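Fluoroacetyl-CoA thioesterase (Streptomyces cattleya, PDB 3KVU) hydrolyses fluoroacetyl-CoA to fluoroacetate and CoA before it can react with citrate synthase, and so confers resistance to fluoroacetate. Local coordinates at residues K21-L26 with V39-F44. The protein carries 1 engineered substitution. Residues are numbered along the deposited sequence; the frame is centred on the assembly and turned at random.
Sequences KTVRHL and VFASGF. Engineered in segment 39-44: S42 (natural residue Thr). With ACO (acetyl coenzyme *a), chain E.
The ring of F44 is the main bump, slotted between K21 and L26: K21 CD lies 3.6 Å from the ring centroid over one face, L26 CD1 3.8 Å over the opposite face, both as CH-pi contacts. A bend at chi2 (-57°) carries K21 across the ring at about a right angle. T22 O lies at its edge, in plane. G43, lacking a side chain, leaves room for L26 CD2, 4.0 Å from G43 CA. The backbones join in a single bridge at T22 and F40: V23 N donates to V39 O (3.0 Å), and A41 N to a lone pair of K21 O (3.3 Å, 163°). Beside the bridge, A41 CB sits against V23 N and near V23 CG2, itself 3.2 Å from the acetyl oxygen of the bound acetyl-CoA, which accepts a hydrogen bond from the N of S42, engineered from the natural Thr at this active-site position. The contact thus shapes one wall of the acyl pocket at the N-terminus of helix 42-57, the long helix of this hotdog-fold chain. F40 packs back on M45 and L48 of that helix, while E29 of the second subunit pairs with K21 NZ across the dimer interface.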
# COMPACT_ATOMS: atom_id res chain seq x y z
N LYS A 21 -3.51 12.18 -5.07
CA LYS A 21 -2.80 11.06 -4.38
C LYS A 21 -2.85 11.05 -2.83
O LYS A 21 -2.01 10.41 -2.17
CB LYS A 21 -1.32 10.96 -4.81
CG LYS A 21 -1.00 10.55 -6.26
CD LYS A 21 -1.58 9.20 -6.70
CE LYS A 21 -1.41 9.12 -8.24
NZ LYS A 21 -1.81 7.81 -8.77
N THR A 22 -3.86 11.71 -2.28
CA THR A 22 -4.08 11.82 -0.87
C THR A 22 -5.07 10.80 -0.48
O THR A 22 -5.82 10.31 -1.32
CB THR A 22 -4.45 13.25 -0.46
OG1 THR A 22 -5.70 13.62 -1.04
CG2 THR A 22 -3.40 14.19 -1.00
N VAL A 23 -5.02 10.44 0.80
CA VAL A 23 -5.88 9.45 1.45
C VAL A 23 -7.28 9.30 0.88
O VAL A 23 -7.72 8.25 0.67
CB VAL A 23 -6.02 9.75 2.94
CG1 VAL A 23 -6.96 8.83 3.56
CG2 VAL A 23 -4.72 9.73 3.63
N ARG A 24 -8.00 10.36 0.68
CA ARG A 24 -9.35 10.26 0.19
C ARG A 24 -9.51 9.80 -1.25
O ARG A 24 -10.61 9.49 -1.68
CB ARG A 24 -10.08 11.58 0.36
CG ARG A 24 -9.29 12.74 -0.12
CD ARG A 24 -10.15 13.91 -0.16
NE ARG A 24 -11.04 13.79 -1.28
CZ ARG A 24 -11.19 14.72 -2.22
NH1 ARG A 24 -10.51 15.85 -2.14
NH2 ARG A 24 -12.03 14.51 -3.23
N HIS A 25 -8.44 9.85 -2.02
CA HIS A 25 -8.51 9.40 -3.41
C HIS A 25 -8.16 7.90 -3.54
O HIS A 25 -8.42 7.30 -4.55
CB HIS A 25 -7.61 10.27 -4.33
CG HIS A 25 -8.01 11.71 -4.39
ND1 HIS A 25 -9.02 12.18 -5.21
CD2 HIS A 25 -7.57 12.79 -3.68
CE1 HIS A 25 -9.18 13.48 -5.02
NE2 HIS A 25 -8.32 13.87 -4.09
N LEU A 26 -7.54 7.32 -2.51
CA LEU A 26 -7.27 5.89 -2.49
C LEU A 26 -8.59 5.18 -2.41
O LEU A 26 -8.88 4.25 -3.19
CB LEU A 26 -6.43 5.50 -1.33
CG LEU A 26 -5.86 4.09 -1.57
CD1 LEU A 26 -4.95 4.06 -2.80
CD2 LEU A 26 -5.12 3.72 -0.42
N VAL A 39 -2.96 14.44 2.85
CA VAL A 39 -1.59 13.99 2.74
C VAL A 39 -1.58 12.72 1.88
O VAL A 39 -2.64 12.13 1.65
CB VAL A 39 -0.90 13.78 4.09
CG1 VAL A 39 -0.84 15.12 4.83
CG2 VAL A 39 -1.59 12.66 4.95
N PHE A 40 -0.39 12.42 1.33
CA PHE A 40 -0.01 11.22 0.60
C PHE A 40 -0.38 9.92 1.36
O PHE A 40 0.19 9.59 2.42
CB PHE A 40 1.52 11.28 0.36
CG PHE A 40 2.05 10.40 -0.81
CD1 PHE A 40 1.33 10.23 -2.00
CD2 PHE A 40 3.31 9.81 -0.72
CE1 PHE A 40 1.85 9.42 -3.07
CE2 PHE A 40 3.81 9.02 -1.78
CZ PHE A 40 3.06 8.84 -2.96
N ALA A 41 -1.30 9.16 0.79
CA ALA A 41 -1.76 7.94 1.43
C ALA A 41 -0.64 6.83 1.58
O ALA A 41 0.26 6.73 0.73
CB ALA A 41 -2.92 7.48 0.67
N SER A 42 -0.68 5.98 2.60
CA SER A 42 0.27 4.84 2.66
C SER A 42 0.19 3.91 1.44
O SER A 42 1.20 3.40 1.00
CB SER A 42 0.13 4.01 3.93
OG SER A 42 0.61 4.75 5.06
N GLY A 43 -1.00 3.76 0.88
CA GLY A 43 -1.18 2.91 -0.26
C GLY A 43 -0.57 3.45 -1.54
O GLY A 43 0.01 2.67 -2.32
N PHE A 44 -0.80 4.74 -1.81
CA PHE A 44 -0.14 5.47 -2.88
C PHE A 44 1.39 5.47 -2.72
O PHE A 44 2.12 5.41 -3.72
CB PHE A 44 -0.64 6.87 -2.95
CG PHE A 44 -1.93 6.98 -3.63
CD1 PHE A 44 -2.15 6.33 -4.85
CD2 PHE A 44 -2.95 7.64 -3.05
CE1 PHE A 44 -3.38 6.39 -5.47
CE2 PHE A 44 -4.20 7.73 -3.66
CZ PHE A 44 -4.42 7.09 -4.88
CAP ACO E . 5.42 9.09 12.84
OAP ACO E . 5.66 7.65 12.75
C9P ACO E . 4.22 9.69 12.10
O9P ACO E . 3.33 10.22 12.77
N8P ACO E . 4.19 9.61 10.76
C7P ACO E . 3.22 10.09 9.80
C6P ACO E . 2.86 8.90 8.94
C5P ACO E . 1.93 9.28 7.80
O5P ACO E . 2.03 10.26 7.10
N4P ACO E . 0.90 8.56 7.43
C3P ACO E . 0.17 9.17 6.34
C2P ACO E . -0.62 8.04 5.79
S1P ACO E . -2.28 8.13 6.33
C ACO E . -2.65 6.85 5.41
O ACO E . -3.01 7.04 4.26
CH3 ACO E . -2.37 5.55 6.10